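Local atomic coordinates of vibralactone Cyclase (Boreostereum vibrans, PDB entry 6KD0), a protein that probably catalyses the cyclization that forms the fused bicyclic beta-lactone of vibralactone, using an alpha/beta-hydrolase fold. Residues Leu270-Arg284 with Val299-Phe313. Sequence-based numbering, arbitrary orientation.
Sequences LPPLFFMSCGWDPLR and VETRMTMYPGVPHAF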
ATOM      1  N   LEU A 270       1.573   1.271 -17.626  1.00 23.15           N
ATOM      2  CA  LEU A 270       1.872   1.310 -16.206  1.00 22.21           C
ATOM      3  C   LEU A 270       2.966   0.298 -15.897  1.00 23.96           C
ATOM      4  O   LEU A 270       3.242  -0.589 -16.711  1.00 24.74           O
ATOM      5  CB  LEU A 270       0.618   0.987 -15.397  1.00 21.46           C
ATOM      6  CG  LEU A 270      -0.511   2.011 -15.498  1.00 19.65           C
ATOM      7  CD1 LEU A 270      -1.749   1.497 -14.791  1.00 20.78           C
ATOM      8  CD2 LEU A 270      -0.079   3.331 -14.906  1.00 22.24           C
ATOM      9  N   PRO A 271       3.615   0.407 -14.740  1.00 22.27           N
ATOM     10  CA  PRO A 271       4.637  -0.588 -14.376  1.00 21.94           C
ATOM     11  C   PRO A 271       4.012  -1.949 -14.144  1.00 21.07           C
ATOM     12  O   PRO A 271       2.811  -2.054 -13.844  1.00 23.02           O
ATOM     13  CB  PRO A 271       5.254  -0.029 -13.080  1.00 23.79           C
ATOM     14  CG  PRO A 271       4.784   1.383 -12.973  1.00 25.26           C
ATOM     15  CD  PRO A 271       3.504   1.488 -13.742  1.00 19.19           C
ATOM     16  N   PRO A 272       4.790  -3.019 -14.297  1.00 24.15           N
ATOM     17  CA  PRO A 272       4.293  -4.346 -13.935  1.00 20.21           C
ATOM     18  C   PRO A 272       3.744  -4.313 -12.517  1.00 18.73           C
ATOM     19  O   PRO A 272       4.290  -3.645 -11.642  1.00 20.78           O
ATOM     20  CB  PRO A 272       5.528  -5.246 -14.051  1.00 26.79           C
ATOM     21  CG  PRO A 272       6.510  -4.480 -14.880  1.00 30.60           C
ATOM     22  CD  PRO A 272       6.193  -3.020 -14.751  1.00 23.74           C
ATOM     23  N   LEU A 273       2.633  -5.011 -12.308  1.00 22.04           N
ATOM     24  CA  LEU A 273       1.819  -4.856 -11.112  1.00 20.37           C
ATOM     25  C   LEU A 273       1.685  -6.183 -10.383  1.00 19.98           C
ATOM     26  O   LEU A 273       1.183  -7.153 -10.955  1.00 23.76           O
ATOM     27  CB  LEU A 273       0.436  -4.321 -11.474  1.00 20.35           C
ATOM     28  CG  LEU A 273      -0.578  -4.296 -10.336  1.00 21.71           C
ATOM     29  CD1 LEU A 273      -0.128  -3.347  -9.232  1.00 20.82           C
ATOM     30  CD2 LEU A 273      -1.935  -3.882 -10.882  1.00 22.75           C
ATOM     31  N   PHE A 274       2.075  -6.198  -9.108  1.00 20.88           N
ATOM     32  CA  PHE A 274       1.866  -7.319  -8.200  1.00 20.76           C
ATOM     33  C   PHE A 274       0.773  -6.902  -7.222  1.00 19.41           C
ATOM     34  O   PHE A 274       0.966  -5.972  -6.428  1.00 20.37           O
ATOM     35  CB  PHE A 274       3.162  -7.692  -7.477  1.00 22.34           C
ATOM     36  CG  PHE A 274       3.083  -8.973  -6.666  1.00 22.04           C
ATOM     37  CD1 PHE A 274       2.630  -8.964  -5.357  1.00 21.44           C
ATOM     38  CD2 PHE A 274       3.523 -10.174  -7.203  1.00 23.45           C
ATOM     39  CE1 PHE A 274       2.579 -10.134  -4.614  1.00 22.19           C
ATOM     40  CE2 PHE A 274       3.471 -11.352  -6.469  1.00 24.89           C
ATOM     41  CZ  PHE A 274       2.999 -11.330  -5.168  1.00 26.50           C
ATOM     42  N   PHE A 275      -0.364  -7.591  -7.282  1.00 18.81           N
ATOM     43  CA  PHE A 275      -1.574  -7.207  -6.576  1.00 22.77           C
ATOM     44  C   PHE A 275      -1.897  -8.260  -5.527  1.00 21.51           C
ATOM     45  O   PHE A 275      -1.904  -9.460  -5.826  1.00 24.65           O
ATOM     46  CB  PHE A 275      -2.731  -7.058  -7.568  1.00 20.16           C
ATOM     47  CG  PHE A 275      -3.874  -6.256  -7.049  1.00 21.83           C
ATOM     48  CD1 PHE A 275      -4.758  -6.800  -6.134  1.00 24.59           C
ATOM     49  CD2 PHE A 275      -4.069  -4.945  -7.483  1.00 20.73           C
ATOM     50  CE1 PHE A 275      -5.821  -6.050  -5.646  1.00 24.73           C
ATOM     51  CE2 PHE A 275      -5.135  -4.197  -6.997  1.00 20.40           C
ATOM     52  CZ  PHE A 275      -6.001  -4.754  -6.085  1.00 20.97           C
ATOM     53  N   MET A 276      -2.142  -7.821  -4.296  1.00 19.57           N
ATOM     54  CA  MET A 276      -2.448  -8.733  -3.204  1.00 22.09           C
ATOM     55  C   MET A 276      -3.823  -8.393  -2.661  1.00 22.46           C
ATOM     56  O   MET A 276      -4.092  -7.234  -2.346  1.00 19.57           O
ATOM     57  CB  MET A 276      -1.396  -8.634  -2.101  1.00 18.11           C
ATOM     58  CG  MET A 276      -0.005  -8.816  -2.623  1.00 20.00           C
ATOM     59  SD  MET A 276       1.205  -8.787  -1.306  1.00 20.31           S
ATOM     60  CE  MET A 276       0.938 -10.407  -0.585  1.00 21.82           C
ATOM     61  N   SER A 277      -4.680  -9.401  -2.534  1.00 19.05           N
ATOM     62  CA  SER A 277      -6.070  -9.206  -2.160  1.00 20.16           C
ATOM     63  C   SER A 277      -6.418 -10.065  -0.954  1.00 21.86           C
ATOM     64  O   SER A 277      -5.922 -11.186  -0.812  1.00 21.23           O
ATOM     65  CB  SER A 277      -7.000  -9.549  -3.325  1.00 21.19           C
ATOM     66  OG  SER A 277      -8.356  -9.186  -3.048  1.00 24.63           O
ATOM     67  N   CYS A 278      -7.280  -9.535  -0.092  1.00 23.85           N
ATOM     68  CA  CYS A 278      -7.869 -10.302   0.998  1.00 22.84           C
ATOM     69  C   CYS A 278      -9.306 -10.639   0.627  1.00 24.54           C
ATOM     70  O   CYS A 278     -10.044  -9.780   0.124  1.00 25.23           O
ATOM     71  CB  CYS A 278      -7.820  -9.527   2.316  1.00 23.93           C
ATOM     72  SG  CYS A 278      -6.140  -9.315   2.931  1.00 28.89           S
ATOM     73  N   GLY A 279      -9.713 -11.879   0.902  1.00 23.45           N
ATOM     74  CA  GLY A 279     -11.003 -12.340   0.415  1.00 25.06           C
ATOM     75  C   GLY A 279     -12.185 -11.757   1.164  1.00 22.02           C
ATOM     76  O   GLY A 279     -13.239 -11.518   0.577  1.00 24.80           O
ATOM     77  N   TRP A 280     -12.043 -11.544   2.468  1.00 21.12           N
ATOM     78  CA  TRP A 280     -13.173 -11.171   3.318  1.00 18.95           C
ATOM     79  C   TRP A 280     -13.135  -9.670   3.589  1.00 21.92           C
ATOM     80  O   TRP A 280     -12.826  -9.221   4.688  1.00 21.05           O
ATOM     81  CB  TRP A 280     -13.122 -11.968   4.616  1.00 23.40           C
ATOM     82  CG  TRP A 280     -14.374 -11.949   5.448  1.00 23.93           C
ATOM     83  CD1 TRP A 280     -15.547 -11.287   5.189  1.00 24.62           C
ATOM     84  CD2 TRP A 280     -14.566 -12.627   6.697  1.00 24.23           C
ATOM     85  NE1 TRP A 280     -16.456 -11.523   6.199  1.00 27.29           N
ATOM     86  CE2 TRP A 280     -15.874 -12.340   7.136  1.00 26.95           C
ATOM     87  CE3 TRP A 280     -13.751 -13.440   7.492  1.00 26.44           C
ATOM     88  CZ2 TRP A 280     -16.390 -12.853   8.332  1.00 24.05           C
ATOM     89  CZ3 TRP A 280     -14.268 -13.947   8.681  1.00 28.51           C
ATOM     90  CH2 TRP A 280     -15.571 -13.650   9.082  1.00 27.78           C
ATOM     91  N   ASP A 281     -13.482  -8.891   2.560  1.00 22.74           N
ATOM     92  CA  ASP A 281     -13.112  -7.482   2.513  1.00 21.12           C
ATOM     93  C   ASP A 281     -14.081  -6.770   1.577  1.00 21.73           C
ATOM     94  O   ASP A 281     -14.212  -7.175   0.414  1.00 22.02           O
ATOM     95  CB  ASP A 281     -11.651  -7.367   2.039  1.00 19.39           C
ATOM     96  CG  ASP A 281     -11.109  -5.940   2.023  1.00 19.67           C
ATOM     97  OD1 ASP A 281     -11.866  -4.959   2.223  1.00 21.90           O
ATOM     98  OD2 ASP A 281      -9.888  -5.811   1.799  1.00 23.34           O
ATOM     99  N   PRO A 282     -14.802  -5.746   2.050  1.00 19.55           N
ATOM    100  CA  PRO A 282     -15.712  -5.008   1.148  1.00 22.35           C
ATOM    101  C   PRO A 282     -15.003  -4.357  -0.027  1.00 22.47           C
ATOM    102  O   PRO A 282     -15.617  -4.181  -1.090  1.00 23.77           O
ATOM    103  CB  PRO A 282     -16.346  -3.955   2.072  1.00 22.32           C
ATOM    104  CG  PRO A 282     -15.347  -3.787   3.187  1.00 20.36           C
ATOM    105  CD  PRO A 282     -14.797  -5.173   3.410  1.00 19.40           C
ATOM    106  N   LEU A 283     -13.728  -3.999   0.123  1.00 21.31           N
ATOM    107  CA  LEU A 283     -12.944  -3.399  -0.960  1.00 23.33           C
ATOM    108  C   LEU A 283     -12.383  -4.425  -1.939  1.00 22.49           C
ATOM    109  O   LEU A 283     -11.631  -4.048  -2.846  1.00 20.46           O
ATOM    110  CB  LEU A 283     -11.774  -2.594  -0.371  1.00 19.51           C
ATOM    111  CG  LEU A 283     -12.091  -1.359   0.458  1.00 23.83           C
ATOM    112  CD1 LEU A 283     -10.791  -0.615   0.859  1.00 24.69           C
ATOM    113  CD2 LEU A 283     -13.039  -0.428  -0.274  1.00 20.89           C
ATOM    114  N   ARG A 284     -12.704  -5.712  -1.770  1.00 22.19           N
ATOM    115  CA  ARG A 284     -12.070  -6.735  -2.594  1.00 19.20           C
ATOM    116  C   ARG A 284     -12.362  -6.524  -4.074  1.00 19.75           C
ATOM    117  O   ARG A 284     -11.448  -6.529  -4.908  1.00 20.98           O
ATOM    118  CB  ARG A 284     -12.529  -8.128  -2.154  1.00 22.24           C
ATOM    119  CG  ARG A 284     -11.949  -9.265  -2.995  1.00 25.36           C
ATOM    120  CD  ARG A 284     -12.731 -10.575  -2.757  1.00 25.57           C
ATOM    121  NE  ARG A 284     -14.069 -10.532  -3.352  1.00 25.82           N
ATOM    122  CZ  ARG A 284     -15.175 -11.007  -2.783  1.00 29.65           C
ATOM    123  NH1 ARG A 284     -15.134 -11.555  -1.574  1.00 26.48           N
ATOM    124  NH2 ARG A 284     -16.331 -10.933  -3.430  1.00 27.69           N
ATOM    125  N   VAL A 299      -0.665  -4.477 -19.484  1.00 25.86           N
ATOM    126  CA  VAL A 299       0.391  -4.413 -18.483  1.00 24.95           C
ATOM    127  C   VAL A 299       0.580  -5.792 -17.876  1.00 23.55           C
ATOM    128  O   VAL A 299      -0.395  -6.507 -17.629  1.00 24.22           O
ATOM    129  CB  VAL A 299       0.036  -3.373 -17.406  1.00 25.84           C
ATOM    130  CG1 VAL A 299       1.048  -3.409 -16.243  1.00 23.06           C
ATOM    131  CG2 VAL A 299      -0.034  -1.981 -18.033  1.00 21.88           C
ATOM    132  N   GLU A 300       1.840  -6.178 -17.662  1.00 26.14           N
ATOM    133  CA  GLU A 300       2.143  -7.434 -16.990  1.00 25.64           C
ATOM    134  C   GLU A 300       1.757  -7.371 -15.516  1.00 28.69           C
ATOM    135  O   GLU A 300       1.998  -6.374 -14.830  1.00 22.78           O
ATOM    136  CB  GLU A 300       3.622  -7.795 -17.109  1.00 25.23           C
ATOM    137  CG  GLU A 300       3.914  -9.227 -16.610  1.00 33.82           C
ATOM    138  CD  GLU A 300       5.395  -9.562 -16.588  1.00 34.16           C
ATOM    139  OE1 GLU A 300       6.217  -8.664 -16.865  1.00 35.98           O
ATOM    140  OE2 GLU A 300       5.739 -10.723 -16.288  1.00 36.60           O
ATOM    141  N   THR A 301       1.243  -8.488 -15.014  1.00 30.11           N
ATOM    142  CA  THR A 301       0.394  -8.466 -13.841  1.00 26.06           C
ATOM    143  C   THR A 301       0.417  -9.826 -13.156  1.00 30.54           C
ATOM    144  O   THR A 301       0.449 -10.871 -13.819  1.00 27.00           O
ATOM    145  CB  THR A 301      -1.011  -8.073 -14.301  1.00 33.40           C
ATOM    146  OG1 THR A 301      -1.372  -6.789 -13.787  1.00 33.59           O
ATOM    147  CG2 THR A 301      -2.015  -9.106 -13.977  1.00 27.51           C
ATOM    148  N   ARG A 302       0.434  -9.798 -11.826  1.00 24.26           N
ATOM    149  CA  ARG A 302       0.269 -10.982 -10.997  1.00 29.52           C
ATOM    150  C   ARG A 302      -0.697 -10.662  -9.871  1.00 27.48           C
ATOM    151  O   ARG A 302      -0.700  -9.548  -9.349  1.00 29.21           O
ATOM    152  CB  ARG A 302       1.590 -11.476 -10.430  1.00 27.12           C
ATOM    153  CG  ARG A 302       2.472 -12.102 -11.471  1.00 31.00           C
ATOM    154  CD  ARG A 302       3.635 -12.863 -10.884  1.00 35.93           C
ATOM    155  NE  ARG A 302       4.512 -13.309 -11.962  1.00 44.77           N
ATOM    156  CZ  ARG A 302       5.687 -13.912 -11.799  1.00 47.65           C
ATOM    157  NH1 ARG A 302       6.161 -14.156 -10.579  1.00 46.94           N
ATOM    158  NH2 ARG A 302       6.393 -14.268 -12.871  1.00 47.99           N
ATOM    159  N   MET A 303      -1.533 -11.630  -9.526  1.00 28.18           N
ATOM    160  CA  MET A 303      -2.550 -11.487  -8.500  1.00 27.24           C
ATOM    161  C   MET A 303      -2.331 -12.598  -7.484  1.00 30.42           C
ATOM    162  O   MET A 303      -1.974 -13.718  -7.857  1.00 28.15           O
ATOM    163  CB  MET A 303      -3.941 -11.583  -9.134  1.00 26.67           C
ATOM    164  CG  MET A 303      -5.072 -12.049  -8.237  1.00 31.77           C
ATOM    165  SD  MET A 303      -5.575 -10.758  -7.097  1.00 44.69           S
ATOM    166  CE  MET A 303      -5.887  -9.414  -8.243  1.00 41.47           C
ATOM    167  N   THR A 304      -2.489 -12.275  -6.203  1.00 24.15           N
ATOM    168  CA  THR A 304      -2.484 -13.263  -5.131  1.00 26.44           C
ATOM    169  C   THR A 304      -3.689 -12.999  -4.257  1.00 28.25           C
ATOM    170  O   THR A 304      -3.842 -11.880  -3.757  1.00 23.02           O
ATOM    171  CB  THR A 304      -1.220 -13.189  -4.276  1.00 33.13           C
ATOM    172  OG1 THR A 304      -0.070 -13.337  -5.110  1.00 36.21           O
ATOM    173  CG2 THR A 304      -1.255 -14.299  -3.244  1.00 25.76           C
ATOM    174  N   MET A 305      -4.523 -14.019  -4.058  1.00 22.56           N
ATOM    175  CA  MET A 305      -5.730 -13.910  -3.248  1.00 23.49           C
ATOM    176  C   MET A 305      -5.577 -14.700  -1.947  1.00 27.16           C
ATOM    177  O   MET A 305      -5.168 -15.870  -1.965  1.00 29.34           O
ATOM    178  CB  MET A 305      -6.951 -14.399  -4.038  1.00 27.29           C
ATOM    179  CG  MET A 305      -8.221 -14.530  -3.199  1.00 27.99           C
ATOM    180  SD  MET A 305      -8.870 -12.946  -2.568  1.00 26.54           S
ATOM    181  CE  MET A 305      -9.352 -12.123  -4.100  1.00 25.82           C
ATOM    182  N   TYR A 306      -5.900 -14.066  -0.818  1.00 21.55           N
ATOM    183  CA  TYR A 306      -5.956 -14.728   0.483  1.00 21.58           C
ATOM    184  C   TYR A 306      -7.411 -14.902   0.892  1.00 22.64           C
ATOM    185  O   TYR A 306      -8.017 -13.988   1.474  1.00 22.44           O
ATOM    186  CB  TYR A 306      -5.178 -13.935   1.539  1.00 19.09           C
ATOM    187  CG  TYR A 306      -3.693 -14.173   1.436  1.00 24.23           C
ATOM    188  CD1 TYR A 306      -2.959 -13.653   0.379  1.00 20.54           C
ATOM    189  CD2 TYR A 306      -3.032 -14.961   2.375  1.00 27.42           C
ATOM    190  CE1 TYR A 306      -1.607 -13.894   0.272  1.00 27.19           C
ATOM    191  CE2 TYR A 306      -1.671 -15.203   2.277  1.00 27.35           C
ATOM    192  CZ  TYR A 306      -0.968 -14.664   1.229  1.00 26.70           C
ATOM    193  OH  TYR A 306       0.385 -14.904   1.114  1.00 33.35           O
ATOM    194  N   PRO A 307      -8.026 -16.051   0.602  1.00 25.02           N
ATOM    195  CA  PRO A 307      -9.439 -16.231   0.953  1.00 24.66           C
ATOM    196  C   PRO A 307      -9.644 -16.331   2.457  1.00 22.50           C
ATOM    197  O   PRO A 307      -8.764 -16.760   3.207  1.00 25.71           O
ATOM    198  CB  PRO A 307      -9.833 -17.540   0.254  1.00 29.63           C
ATOM    199  CG  PRO A 307      -8.580 -18.180  -0.204  1.00 25.60           C
ATOM    200  CD  PRO A 307      -7.470 -17.176  -0.171  1.00 23.03           C
ATOM    201  N   GLY A 308     -10.827 -15.909   2.890  1.00 24.15           N
ATOM    202  CA  GLY A 308     -11.256 -16.090   4.267  1.00 25.13           C
ATOM    203  C   GLY A 308     -10.547 -15.245   5.305  1.00 24.01           C
ATOM    204  O   GLY A 308     -10.690 -15.522   6.505  1.00 22.14           O
ATOM    205  N   VAL A 309      -9.784 -14.236   4.900  1.00 21.81           N
ATOM    206  CA  VAL A 309      -9.178 -13.338   5.885  1.00 21.67           C
ATOM    207  C   VAL A 309      -9.513 -11.889   5.554  1.00 24.47           C
ATOM    208  O   VAL A 309      -9.711 -11.537   4.377  1.00 21.43           O
ATOM    209  CB  VAL A 309      -7.660 -13.550   5.987  1.00 20.37           C
ATOM    210  CG1 VAL A 309      -7.390 -14.828   6.766  1.00 23.67           C
ATOM    211  CG2 VAL A 309      -7.037 -13.621   4.619  1.00 23.48           C
ATOM    212  N   PRO A 310      -9.587 -11.027   6.561  1.00 20.46           N
ATOM    213  CA  PRO A 310     -10.039  -9.651   6.347  1.00 19.22           C
ATOM    214  C   PRO A 310      -8.917  -8.702   5.922  1.00 22.25           C
ATOM    215  O   PRO A 310      -7.724  -9.015   5.933  1.00 19.53           O
ATOM    216  CB  PRO A 310     -10.581  -9.270   7.722  1.00 21.46           C
ATOM    217  CG  PRO A 310      -9.677  -9.992   8.656  1.00 21.37           C
ATOM    218  CD  PRO A 310      -9.446 -11.331   7.998  1.00 19.45           C
ATOM    219  N   HIS A 311      -9.354  -7.505   5.556  1.00 21.50           N
ATOM    220  CA  HIS A 311      -8.498  -6.367   5.232  1.00 22.10           C
ATOM    221  C   HIS A 311      -7.448  -6.124   6.309  1.00 24.22           C
ATOM    222  O   HIS A 311      -7.780  -5.892   7.477  1.00 21.10           O
ATOM    223  CB  HIS A 311      -9.397  -5.143   5.076  1.00 19.78           C
ATOM    224  CG  HIS A 311      -8.747  -3.964   4.421  1.00 19.60           C
ATOM    225  ND1 HIS A 311      -8.787  -3.758   3.060  1.00 20.92           N
ATOM    226  CD2 HIS A 311      -8.114  -2.892   4.948  1.00 21.19           C
ATOM    227  CE1 HIS A 311      -8.194  -2.613   2.773  1.00 19.07           C
ATOM    228  NE2 HIS A 311      -7.775  -2.070   3.902  1.00 18.07           N
ATOM    229  N   ALA A 312      -6.178  -6.188   5.914  1.00 20.52           N
ATOM    230  CA  ALA A 312      -5.049  -5.867   6.785  1.00 24.70           C
ATOM    231  C   ALA A 312      -4.900  -6.829   7.953  1.00 24.04           C
ATOM    232  O   ALA A 312      -4.368  -6.437   9.002  1.00 22.62           O
ATOM    233  CB  ALA A 312      -5.146  -4.444   7.341  1.00 24.79           C
ATOM    234  N   PHE A 313      -5.381  -8.071   7.804  1.00 20.42           N
ATOM    235  CA  PHE A 313      -5.247  -9.044   8.885  1.00 20.43           C
ATOM    236  C   PHE A 313      -3.788  -9.305   9.226  1.00 21.19           C
ATOM    237  O   PHE A 313      -3.482  -9.668  10.365  1.00 20.94           O
ATOM    238  CB  PHE A 313      -5.928 -10.356   8.514  1.00 20.49           C
ATOM    239  CG  PHE A 313      -5.044 -11.271   7.715  1.00 21.41           C
ATOM    240  CD1 PHE A 313      -4.884 -11.080   6.351  1.00 22.82           C
ATOM    241  CD2 PHE A 313      -4.352 -12.301   8.335  1.00 23.09           C
ATOM    242  CE1 PHE A 313      -4.052 -11.919   5.613  1.00 22.98           C
ATOM    243  CE2 PHE A 313      -3.519 -13.130   7.606  1.00 24.33           C
ATOM    244  CZ  PHE A 313      -3.370 -12.937   6.247  1.00 23.09           C
TER
HETATM  245  O   HOH W   1     -12.136  -6.741   5.996  1.00 19.82           O
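Val299 CG1 lies 3.3 Å from Pro271 O, just before strands 273-278 and 301-307 pair in parallel, their axes 14° apart. Leu273 N donates to Glu300 O and Leu273 O accepts from Arg302 N, and this alternation recurs up to Gly279 N. Phe275 and Met303 run alongside each other; the methionine, bent at chi2 and chi3, brings CE to 3.5 Å from Phe275 CD1, while its SD approaches the ring obliquely, 5.3 Å from the centroid, a Met-aromatic contact. Met305 folds likewise, its CE 3.3 Å from Ser277 OG. On the other face Cys278 SG meets the edge of the Phe313 ring, 4.0 Å from CD1. At Asp281 CG is anti to the backbone N (chi1 -177°), and OD2 takes His311 ND1 at 2.6 Å on its syn side but 30° out of the carboxylate plane, while OD2 itself lies nearly in the imidazole plane. Asp281 OD1 accepts Leu283 N at 3.0 Å from above the carboxylate plane, a capping bond at the turn into helix 284-296. With an alanine in place of Asp281, His311 ND1 and Leu283 N would both probably lose their acceptor. His311 NE2 bonds Ser177 OG, consistent with a Ser-His-Asp triad. The pair closes a beta-alpha-beta unit through helix 284-296, with 301-307 outermost, strand 203-207 beyond 273-278, and helix 321-338 over Phe274 and Met276.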